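WYL1 (Ruminococcus sp., PDB 6OAW) is a WYL-domain accessory protein with a modulatory role in the Type VI-D CRISPR-Cas system, where it probably works as a dimer. Local coordinates at residues Pro300-Asp305 against Leu326-Ile331; Ser310-Thr315 against Tyr355-Phe360; Tyr238-Ser243 against Lys294-Asp299. All blocks are in the same frame, centred on the assembly; numbering follows the deposited sequence.

Contact 1 of 3, residues Pro300-Asp305 against Leu326-Ile331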
loop_
_atom_site.group_PDB
_atom_site.type_symbol
_atom_site.label_atom_id
_atom_site.label_comp_id
_atom_site.label_asym_id
_atom_site.label_seq_id
_atom_site.Cartn_x
_atom_site.Cartn_y
_atom_site.Cartn_z
ATOM N N PRO B 300 -4.841 -10.662 16.449
ATOM C CA PRO B 300 -4.431 -9.810 17.557
ATOM C C PRO B 300 -5.357 -8.633 17.840
ATOM O O PRO B 300 -5.094 -7.978 18.827
ATOM C CB PRO B 300 -3.078 -9.245 17.109
ATOM C CG PRO B 300 -3.202 -9.227 15.592
ATOM C CD PRO B 300 -4.024 -10.452 15.245
ATOM N N ARG B 301 -6.353 -8.374 16.989
ATOM C CA ARG B 301 -7.353 -7.320 17.292
ATOM C C ARG B 301 -8.531 -7.903 18.058
ATOM O O ARG B 301 -8.919 -7.298 19.036
ATOM C CB ARG B 301 -7.915 -6.612 16.062
ATOM C CG ARG B 301 -8.623 -5.322 16.447
ATOM C CD ARG B 301 -9.228 -4.538 15.296
ATOM N NE ARG B 301 -10.100 -3.469 15.793
ATOM C CZ ARG B 301 -10.857 -2.674 15.036
ATOM N NH1 ARG B 301 -10.882 -2.828 13.722
ATOM N NH2 ARG B 301 -11.589 -1.731 15.604
ATOM N N PHE B 302 -9.128 -8.974 17.561
ATOM C CA PHE B 302 -10.427 -9.500 18.066
ATOM C C PHE B 302 -10.230 -10.753 18.924
ATOM O O PHE B 302 -11.113 -11.074 19.670
ATOM C CB PHE B 302 -11.400 -9.776 16.917
ATOM C CG PHE B 302 -11.772 -8.534 16.152
ATOM C CD1 PHE B 302 -12.353 -7.455 16.797
ATOM C CD2 PHE B 302 -11.490 -8.427 14.803
ATOM C CE1 PHE B 302 -12.666 -6.298 16.106
ATOM C CE2 PHE B 302 -11.816 -7.275 14.106
ATOM C CZ PHE B 302 -12.403 -6.212 14.756
ATOM N N GLY B 303 -9.089 -11.423 18.861
ATOM C CA GLY B 303 -8.817 -12.581 19.737
ATOM C C GLY B 303 -9.008 -12.263 21.216
ATOM O O GLY B 303 -9.447 -13.184 21.941
ATOM N N SER B 304 -8.733 -11.017 21.630
ATOM C CA SER B 304 -8.771 -10.490 23.025
ATOM C C SER B 304 -10.196 -10.463 23.610
ATOM O O SER B 304 -10.319 -10.549 24.848
ATOM C CB SER B 304 -8.152 -9.109 23.083
ATOM O OG SER B 304 -7.516 -8.913 24.339
ATOM N N ASP B 305 -11.228 -10.348 22.760
ATOM C CA ASP B 305 -12.670 -10.344 23.155
ATOM C C ASP B 305 -13.176 -11.803 23.282
ATOM O O ASP B 305 -12.376 -12.724 22.986
ATOM C CB ASP B 305 -13.457 -9.446 22.185
ATOM N N LEU B 326 -13.358 -10.567 2.632
ATOM C CA LEU B 326 -12.505 -11.311 3.579
ATOM C C LEU B 326 -12.152 -10.419 4.763
ATOM O O LEU B 326 -11.869 -10.969 5.841
ATOM C CB LEU B 326 -11.248 -11.769 2.836
ATOM C CG LEU B 326 -11.517 -12.768 1.719
ATOM C CD1 LEU B 326 -10.217 -13.368 1.201
ATOM C CD2 LEU B 326 -12.423 -13.904 2.166
ATOM N N TYR B 327 -12.135 -9.105 4.582
ATOM C CA TYR B 327 -11.662 -8.142 5.611
ATOM C C TYR B 327 -12.400 -8.375 6.925
ATOM O O TYR B 327 -13.596 -8.125 6.959
ATOM C CB TYR B 327 -11.869 -6.688 5.175
ATOM C CG TYR B 327 -11.363 -5.682 6.178
ATOM C CD1 TYR B 327 -10.018 -5.631 6.493
ATOM C CD2 TYR B 327 -12.220 -4.799 6.823
ATOM C CE1 TYR B 327 -9.530 -4.696 7.397
ATOM C CE2 TYR B 327 -11.758 -3.893 7.760
ATOM C CZ TYR B 327 -10.405 -3.828 8.031
ATOM O OH TYR B 327 -9.949 -2.922 8.936
ATOM N N GLN B 328 -11.695 -8.793 7.978
ATOM C CA GLN B 328 -12.273 -8.927 9.360
ATOM C C GLN B 328 -13.503 -9.849 9.333
ATOM O O GLN B 328 -14.402 -9.674 10.163
ATOM C CB GLN B 328 -12.552 -7.534 9.948
ATOM C CG GLN B 328 -11.244 -6.836 10.374
ATOM C CD GLN B 328 -11.418 -5.488 11.041
ATOM O OE1 GLN B 328 -12.524 -4.889 11.031
ATOM N NE2 GLN B 328 -10.303 -5.054 11.635
ATOM N N ARG B 329 -13.550 -10.796 8.400
ATOM C CA ARG B 329 -14.745 -11.644 8.198
ATOM C C ARG B 329 -14.840 -12.621 9.369
ATOM O O ARG B 329 -13.874 -13.273 9.693
ATOM C CB ARG B 329 -14.652 -12.451 6.905
ATOM C CG ARG B 329 -15.905 -13.281 6.659
ATOM C CD ARG B 329 -15.852 -13.979 5.326
ATOM N NE ARG B 329 -14.795 -14.986 5.295
ATOM C CZ ARG B 329 -14.510 -15.753 4.243
ATOM N NH1 ARG B 329 -15.186 -15.631 3.112
ATOM N NH2 ARG B 329 -13.548 -16.646 4.341
ATOM N N PRO B 330 -15.998 -12.745 10.040
ATOM C CA PRO B 330 -16.112 -13.628 11.202
ATOM C C PRO B 330 -16.271 -15.115 10.824
ATOM O O PRO B 330 -16.432 -15.421 9.646
ATOM C CB PRO B 330 -17.348 -13.038 11.901
ATOM C CG PRO B 330 -18.210 -12.545 10.767
ATOM C CD PRO B 330 -17.237 -11.988 9.748
ATOM N N ILE B 331 -16.224 -16.024 11.808
ATOM C CA ILE B 331 -16.343 -17.483 11.538
ATOM C C ILE B 331 -17.608 -18.068 12.170
ATOM O O ILE B 331 -18.082 -17.552 13.215
ATOM C CB ILE B 331 -15.096 -18.247 12.003
ATOM C CG1 ILE B 331 -14.840 -18.124 13.504
ATOM C CG2 ILE B 331 -13.857 -17.836 11.210
ATOM C CD1 ILE B 331 -13.822 -19.155 14.017
#
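Gln328 reaches across to Arg301 and Phe302 and ends between the guanidinium of one and the ring rim of the other. The amide end of Gln328 lies at the edge of the Arg301 guanidinium, near its plane and beside NH1. The two planar groups stand 55° apart. Phe302 CE2 packs against the amide carbon, 3.6 Å from Gln328 CD, and against Gln328 CG, which meets the ring edge in its plane. Ring and amide are turned 76° against each other. Arg301 has its CG opposite the backbone N (chi1 -165°), and from there the chain runs extended, laying Arg301 CD over one face of the Phe302 ring, toward its rim, while its NH1 reaches the amide. Behind Gln328, its CG sits 3.8 Å above the centre of the neighbouring Tyr327 ring, which stacks on Tyr327 of the second subunit. Both backbones turn here: a type I turn spans Phe302 to Asp305, and a type II turn from Leu326 to Arg329 puts Gln328 at its positive-phi corner, closed by Arg329 N to Leu326 O at 3.1 Å. Outside the pair, Asp299 OD1 accepts from Phe302 N, and Gln352 NE2 of helix 350-357 holds Gln328 O. With an alanine in place of Gln328, the Arg301 guanidinium would probably lose its amide neighbour and become freer to turn, and a gap would be likely to open at the CE2 edge of Phe302. The contact thus joins two loops, one leaving helix 287-298 and one leaving helix 316-324, through a polar end and an apolar stem on a single side chain: Gln328 brings its amide end to the edge of a cationic group while its CG methylene lies against aromatic carbon.

Contact 2 of 3, residues Ser310-Thr315 against Tyr355-Phe360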
loop_
_atom_site.group_PDB
_atom_site.type_symbol
_atom_site.label_atom_id
_atom_site.label_comp_id
_atom_site.label_asym_id
_atom_site.label_seq_id
_atom_site.Cartn_x
_atom_site.Cartn_y
_atom_site.Cartn_z
ATOM N N SER B 310 -23.558 -14.830 17.769
ATOM C CA SER B 310 -24.296 -13.799 17.014
ATOM C C SER B 310 -25.118 -14.573 15.997
ATOM O O SER B 310 -24.532 -15.424 15.321
ATOM C CB SER B 310 -23.430 -12.755 16.317
ATOM O OG SER B 310 -22.691 -11.981 17.231
ATOM N N LYS B 311 -26.418 -14.291 15.919
ATOM C CA LYS B 311 -27.308 -14.872 14.902
ATOM C C LYS B 311 -27.438 -13.855 13.775
ATOM O O LYS B 311 -27.856 -12.688 14.050
ATOM C CB LYS B 311 -28.633 -15.258 15.551
ATOM C CG LYS B 311 -28.554 -16.513 16.400
ATOM C CD LYS B 311 -29.865 -16.853 17.064
ATOM C CE LYS B 311 -29.724 -17.931 18.112
ATOM N NZ LYS B 311 -31.036 -18.570 18.331
ATOM N N VAL B 312 -27.067 -14.267 12.563
ATOM C CA VAL B 312 -27.136 -13.402 11.350
ATOM C C VAL B 312 -27.887 -14.137 10.248
ATOM O O VAL B 312 -27.450 -15.208 9.875
ATOM C CB VAL B 312 -25.742 -12.975 10.857
ATOM C CG1 VAL B 312 -25.864 -11.939 9.762
ATOM C CG2 VAL B 312 -24.915 -12.429 11.995
ATOM N N TYR B 313 -28.983 -13.549 9.765
ATOM C CA TYR B 313 -29.719 -14.043 8.579
ATOM C C TYR B 313 -28.966 -13.559 7.344
ATOM O O TYR B 313 -28.799 -12.323 7.208
ATOM C CB TYR B 313 -31.162 -13.555 8.557
ATOM C CG TYR B 313 -31.959 -14.093 7.403
ATOM C CD1 TYR B 313 -32.594 -15.316 7.491
ATOM C CD2 TYR B 313 -32.074 -13.384 6.218
ATOM C CE1 TYR B 313 -33.311 -15.833 6.429
ATOM C CE2 TYR B 313 -32.805 -13.879 5.152
ATOM C CZ TYR B 313 -33.412 -15.114 5.252
ATOM O OH TYR B 313 -34.152 -15.611 4.206
ATOM N N LEU B 314 -28.483 -14.500 6.527
ATOM C CA LEU B 314 -27.850 -14.188 5.218
ATOM C C LEU B 314 -28.835 -14.561 4.114
ATOM O O LEU B 314 -29.408 -15.651 4.196
ATOM C CB LEU B 314 -26.561 -14.988 5.049
ATOM C CG LEU B 314 -25.509 -14.786 6.126
ATOM C CD1 LEU B 314 -24.298 -15.627 5.816
ATOM C CD2 LEU B 314 -25.103 -13.349 6.232
ATOM N N THR B 315 -29.055 -13.673 3.148
ATOM C CA THR B 315 -29.709 -14.025 1.868
ATOM C C THR B 315 -28.683 -14.734 0.988
ATOM O O THR B 315 -27.518 -14.850 1.409
ATOM C CB THR B 315 -30.248 -12.789 1.141
ATOM O OG1 THR B 315 -29.098 -11.974 0.940
ATOM C CG2 THR B 315 -31.331 -12.055 1.906
ATOM N N TYR B 355 -19.107 -5.154 13.052
ATOM C CA TYR B 355 -18.224 -4.404 12.117
ATOM C C TYR B 355 -18.245 -5.077 10.739
ATOM O O TYR B 355 -18.012 -4.394 9.747
ATOM C CB TYR B 355 -16.773 -4.257 12.595
ATOM C CG TYR B 355 -16.550 -3.403 13.815
ATOM C CD1 TYR B 355 -17.497 -2.491 14.247
ATOM C CD2 TYR B 355 -15.358 -3.470 14.510
ATOM C CE1 TYR B 355 -17.263 -1.675 15.344
ATOM C CE2 TYR B 355 -15.115 -2.679 15.616
ATOM C CZ TYR B 355 -16.071 -1.777 16.032
ATOM O OH TYR B 355 -15.822 -0.971 17.105
ATOM N N TYR B 356 -18.595 -6.358 10.641
ATOM C CA TYR B 356 -18.638 -7.025 9.318
ATOM C C TYR B 356 -19.985 -6.820 8.621
ATOM O O TYR B 356 -20.011 -6.529 7.408
ATOM C CB TYR B 356 -18.380 -8.515 9.438
ATOM C CG TYR B 356 -18.216 -9.181 8.108
ATOM C CD1 TYR B 356 -17.086 -8.977 7.339
ATOM C CD2 TYR B 356 -19.226 -9.965 7.574
ATOM C CE1 TYR B 356 -16.936 -9.597 6.113
ATOM C CE2 TYR B 356 -19.101 -10.561 6.331
ATOM C CZ TYR B 356 -17.943 -10.394 5.605
ATOM O OH TYR B 356 -17.795 -10.999 4.383
ATOM N N PHE B 357 -21.084 -7.017 9.358
ATOM C CA PHE B 357 -22.433 -7.053 8.756
ATOM C C PHE B 357 -23.097 -5.667 8.785
ATOM O O PHE B 357 -24.178 -5.549 8.204
ATOM C CB PHE B 357 -23.258 -8.151 9.401
ATOM C CG PHE B 357 -22.814 -9.532 9.022
ATOM C CD1 PHE B 357 -22.942 -9.972 7.719
ATOM C CD2 PHE B 357 -22.298 -10.401 9.976
ATOM C CE1 PHE B 357 -22.561 -11.264 7.391
ATOM C CE2 PHE B 357 -21.888 -11.675 9.632
ATOM C CZ PHE B 357 -22.036 -12.110 8.345
ATOM N N ASN B 358 -22.474 -4.650 9.381
ATOM C CA ASN B 358 -23.069 -3.289 9.388
ATOM C C ASN B 358 -23.276 -2.767 7.955
ATOM O O ASN B 358 -24.169 -1.927 7.794
ATOM C CB ASN B 358 -22.283 -2.296 10.244
ATOM C CG ASN B 358 -20.848 -2.082 9.813
ATOM O OD1 ASN B 358 -20.449 -2.551 8.748
ATOM N ND2 ASN B 358 -20.104 -1.348 10.630
ATOM N N LYS B 359 -22.524 -3.246 6.949
ATOM C CA LYS B 359 -22.700 -2.818 5.539
ATOM C C LYS B 359 -23.607 -3.764 4.747
ATOM O O LYS B 359 -23.774 -3.551 3.574
ATOM C CB LYS B 359 -21.353 -2.688 4.840
ATOM C CG LYS B 359 -20.498 -3.953 4.860
ATOM C CD LYS B 359 -19.240 -3.842 4.106
ATOM C CE LYS B 359 -18.343 -5.017 4.376
ATOM N NZ LYS B 359 -18.054 -5.124 5.821
ATOM N N PHE B 360 -24.235 -4.766 5.342
ATOM C CA PHE B 360 -24.977 -5.794 4.562
ATOM C C PHE B 360 -26.460 -5.457 4.433
ATOM O O PHE B 360 -27.087 -6.062 3.597
ATOM C CB PHE B 360 -24.823 -7.157 5.221
ATOM C CG PHE B 360 -23.638 -7.954 4.763
ATOM C CD1 PHE B 360 -22.343 -7.521 5.013
ATOM C CD2 PHE B 360 -23.817 -9.170 4.125
ATOM C CE1 PHE B 360 -21.258 -8.290 4.616
ATOM C CE2 PHE B 360 -22.731 -9.909 3.701
ATOM C CZ PHE B 360 -21.454 -9.472 3.950
#
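The C-terminal part of the chain holds a small three-stranded antiparallel sheet with 310-314 as its middle strand, and this contact sets that strand against the end of helix 350-357. Phe357 is the centre of it. Val312 CG1 stands over one face of the Phe357 ring, 3.8 Å from its centroid and 5° off the normal, a CH-pi contact almost directly above the middle. The other methyl, Val312 CG2, lies 3.9 Å from Phe357 CD2, so both branches of the valine bear on the ring. CG1 is opposite the backbone N (chi1 -172°), which gives the strand a methyl aimed at the aromatic face. Leu314, two residues on, adds CD2 at 3.5 Å from Phe357 CE1, approaching obliquely, its side chain running at about a right angle to that of Phe357. The opposite ring face is taken by the preceding residue: Tyr356 CD2 sits 3.5 Å above it, over the centre, so Phe357 is held between a strand methyl and a tyrosine ring carbon. In turn Phe357 CD1 lies 3.5 Å above the centre of the Phe360 ring, brought near by the type I turn from Phe357 to Phe360, in which Phe360 N donates to Phe357 O at 3.0 Å. Lys359, inside the turn, reaches back to the residue before it, NZ bonding Tyr356 O at 2.9 Å with a C=O to donor angle of 129°. Asn358 packs on Lys359 of the second subunit, and Lys359 on Asn358 of that subunit. Around this aromatic cluster the core closes on several sides: Phe346 of the adjacent strand 342-346 meets Phe357 edge-to-face, Phe322 and Met321 of helix 316-324 touch Phe357 and Phe360, and Val353, one turn earlier in helix 350-357, reaches Val312.

Contact 3 of 3, residues Tyr238-Ser243 against Lys294-Asp299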
loop_
_atom_site.group_PDB
_atom_site.type_symbol
_atom_site.label_atom_id
_atom_site.label_comp_id
_atom_site.label_asym_id
_atom_site.label_seq_id
_atom_site.Cartn_x
_atom_site.Cartn_y
_atom_site.Cartn_z
ATOM N N TYR B 238 0.713 -4.920 17.419
ATOM C CA TYR B 238 0.231 -5.380 18.746
ATOM C C TYR B 238 1.376 -6.096 19.467
ATOM O O TYR B 238 2.090 -6.897 18.852
ATOM C CB TYR B 238 -0.974 -6.306 18.575
ATOM C CG TYR B 238 -2.187 -5.678 17.944
ATOM C CD1 TYR B 238 -2.269 -5.575 16.566
ATOM C CD2 TYR B 238 -3.222 -5.147 18.703
ATOM C CE1 TYR B 238 -3.359 -4.992 15.949
ATOM C CE2 TYR B 238 -4.339 -4.582 18.096
ATOM C CZ TYR B 238 -4.401 -4.482 16.711
ATOM O OH TYR B 238 -5.453 -3.939 16.027
ATOM N N LEU B 239 1.537 -5.849 20.761
ATOM C CA LEU B 239 2.326 -6.736 21.646
ATOM C C LEU B 239 1.399 -7.831 22.167
ATOM O O LEU B 239 0.514 -7.521 22.981
ATOM C CB LEU B 239 2.924 -5.952 22.811
ATOM C CG LEU B 239 3.641 -6.823 23.835
ATOM C CD1 LEU B 239 4.739 -7.644 23.183
ATOM C CD2 LEU B 239 4.222 -5.972 24.949
ATOM N N VAL B 240 1.569 -9.056 21.687
ATOM C CA VAL B 240 0.924 -10.241 22.308
ATOM C C VAL B 240 1.760 -10.621 23.525
ATOM O O VAL B 240 2.975 -10.690 23.410
ATOM C CB VAL B 240 0.745 -11.407 21.320
ATOM C CG1 VAL B 240 0.099 -12.597 22.006
ATOM C CG2 VAL B 240 -0.083 -10.998 20.115
ATOM N N CYS B 241 1.128 -10.780 24.680
ATOM C CA CYS B 241 1.844 -10.900 25.978
ATOM C C CYS B 241 0.946 -11.542 27.035
ATOM O O CYS B 241 -0.225 -11.771 26.742
ATOM C CB CYS B 241 2.274 -9.521 26.452
ATOM S SG CYS B 241 0.866 -8.420 26.721
ATOM N N LEU B 242 1.477 -11.772 28.234
ATOM C CA LEU B 242 0.636 -11.940 29.449
ATOM C C LEU B 242 0.611 -10.600 30.179
ATOM O O LEU B 242 1.665 -9.929 30.194
ATOM C CB LEU B 242 1.174 -13.047 30.355
ATOM C CG LEU B 242 1.544 -14.355 29.661
ATOM C CD1 LEU B 242 1.782 -15.449 30.688
ATOM C CD2 LEU B 242 0.473 -14.787 28.668
ATOM N N SER B 243 -0.553 -10.224 30.715
ATOM C CA SER B 243 -0.760 -8.957 31.455
ATOM C C SER B 243 -1.587 -9.206 32.721
ATOM O O SER B 243 -2.386 -10.163 32.735
ATOM C CB SER B 243 -1.403 -7.960 30.577
ATOM O OG SER B 243 -1.827 -6.833 31.328
ATOM N N LYS B 294 -1.456 -18.235 21.318
ATOM C CA LYS B 294 -1.586 -18.713 19.910
ATOM C C LYS B 294 -2.831 -18.090 19.242
ATOM O O LYS B 294 -2.709 -17.691 18.105
ATOM C CB LYS B 294 -1.625 -20.246 19.858
ATOM N N HIS B 295 -3.995 -18.055 19.898
ATOM C CA HIS B 295 -5.253 -17.433 19.380
ATOM C C HIS B 295 -4.988 -15.949 19.053
ATOM O O HIS B 295 -5.318 -15.527 17.933
ATOM C CB HIS B 295 -6.422 -17.710 20.351
ATOM C CG HIS B 295 -7.745 -17.115 19.985
ATOM N ND1 HIS B 295 -8.214 -17.037 18.677
ATOM C CD2 HIS B 295 -8.718 -16.584 20.765
ATOM C CE1 HIS B 295 -9.409 -16.470 18.674
ATOM N NE2 HIS B 295 -9.746 -16.190 19.951
ATOM N N LEU B 296 -4.315 -15.203 19.936
ATOM C CA LEU B 296 -4.014 -13.759 19.754
ATOM C C LEU B 296 -2.996 -13.523 18.630
ATOM O O LEU B 296 -3.126 -12.474 17.941
ATOM C CB LEU B 296 -3.536 -13.193 21.085
ATOM C CG LEU B 296 -4.611 -13.195 22.163
ATOM C CD1 LEU B 296 -4.022 -12.832 23.507
ATOM C CD2 LEU B 296 -5.731 -12.228 21.793
ATOM N N LEU B 297 -2.024 -14.433 18.435
ATOM C CA LEU B 297 -1.058 -14.315 17.306
ATOM C C LEU B 297 -1.821 -14.310 15.975
ATOM O O LEU B 297 -1.405 -13.573 15.076
ATOM C CB LEU B 297 -0.052 -15.476 17.313
ATOM C CG LEU B 297 0.970 -15.527 18.455
ATOM C CD1 LEU B 297 1.988 -16.646 18.184
ATOM C CD2 LEU B 297 1.678 -14.183 18.655
ATOM N N SER B 298 -2.868 -15.122 15.823
ATOM C CA SER B 298 -3.556 -15.261 14.515
ATOM C C SER B 298 -4.624 -14.170 14.369
ATOM O O SER B 298 -4.801 -13.702 13.224
ATOM C CB SER B 298 -4.101 -16.626 14.317
ATOM O OG SER B 298 -4.757 -17.072 15.488
ATOM N N ASP B 299 -5.254 -13.730 15.471
ATOM C CA ASP B 299 -6.142 -12.528 15.461
ATOM C C ASP B 299 -5.801 -11.583 16.618
ATOM O O ASP B 299 -6.362 -11.648 17.700
ATOM C CB ASP B 299 -7.621 -12.920 15.422
ATOM C CG ASP B 299 -8.472 -11.731 14.997
ATOM O OD1 ASP B 299 -8.045 -10.572 15.239
ATOM O OD2 ASP B 299 -9.503 -11.951 14.348
#
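Val240 supplies about half of the buried surface, with Leu296 and Leu297 facing it, in a strand-to-helix packing that lays helix 287-298 against the antiparallel sheet that probably forms the barrel-like core of the WYL domain. The Val240 side chain leaves strand 237-243 toward the helix, whereas the next residue, Cys241, points away, as alternation along a strand requires. The two methyls of Val240 meet neighbouring helix residues. CG1, set opposite the backbone N (chi1 179°), lies 3.8 Å from Leu296 CB; CG2 is 3.9 Å from Leu297 CD2. Leu297 CD2 lies against Val240 CB and CG1 as well, each at 4.0 Å, and its side chain crosses that of Val240 at about a right angle. The side-chain contacts are apolar, and no hydrogen bond joins the two segments. Leu296 goes on to touch Ala254 of strand 253-258, Leu297 touches Arg227 of strand 219-230, and Val293, one turn earlier in the helix, also reaches Val240; the helix therefore spans three strands. Its C-terminal end is held locally: Asp299 N donates to His295 O at 3.0 Å, and Ser298 OG donates to that same oxygen at 2.9 Å, from 36° above the carbonyl plane.

Contact 1 lies on the same side of the chain's centre as each of the other two. Contact 3 packs the sheet probably belonging to the WYL domain against helix 287-298, and the loop leaving that helix carries the first segment of contact 1, whose centre is 12 Å away; Leu296 CD2 touches Ser304 N at 3.2 Å, and Arg301 CG lies 3.5 Å from Tyr238 OH. Contacts 1 and 2, with centres 14 Å apart, alternate along the chain and meet where Pro330 CD is 3.4 Å from Tyr356 CG. Contacts 2 and 3 do not touch, their nearest atoms being about 10 Å apart, so contact 1 bridges them. Contacts 1 and 2 both reach the second subunit; contact 3 does not.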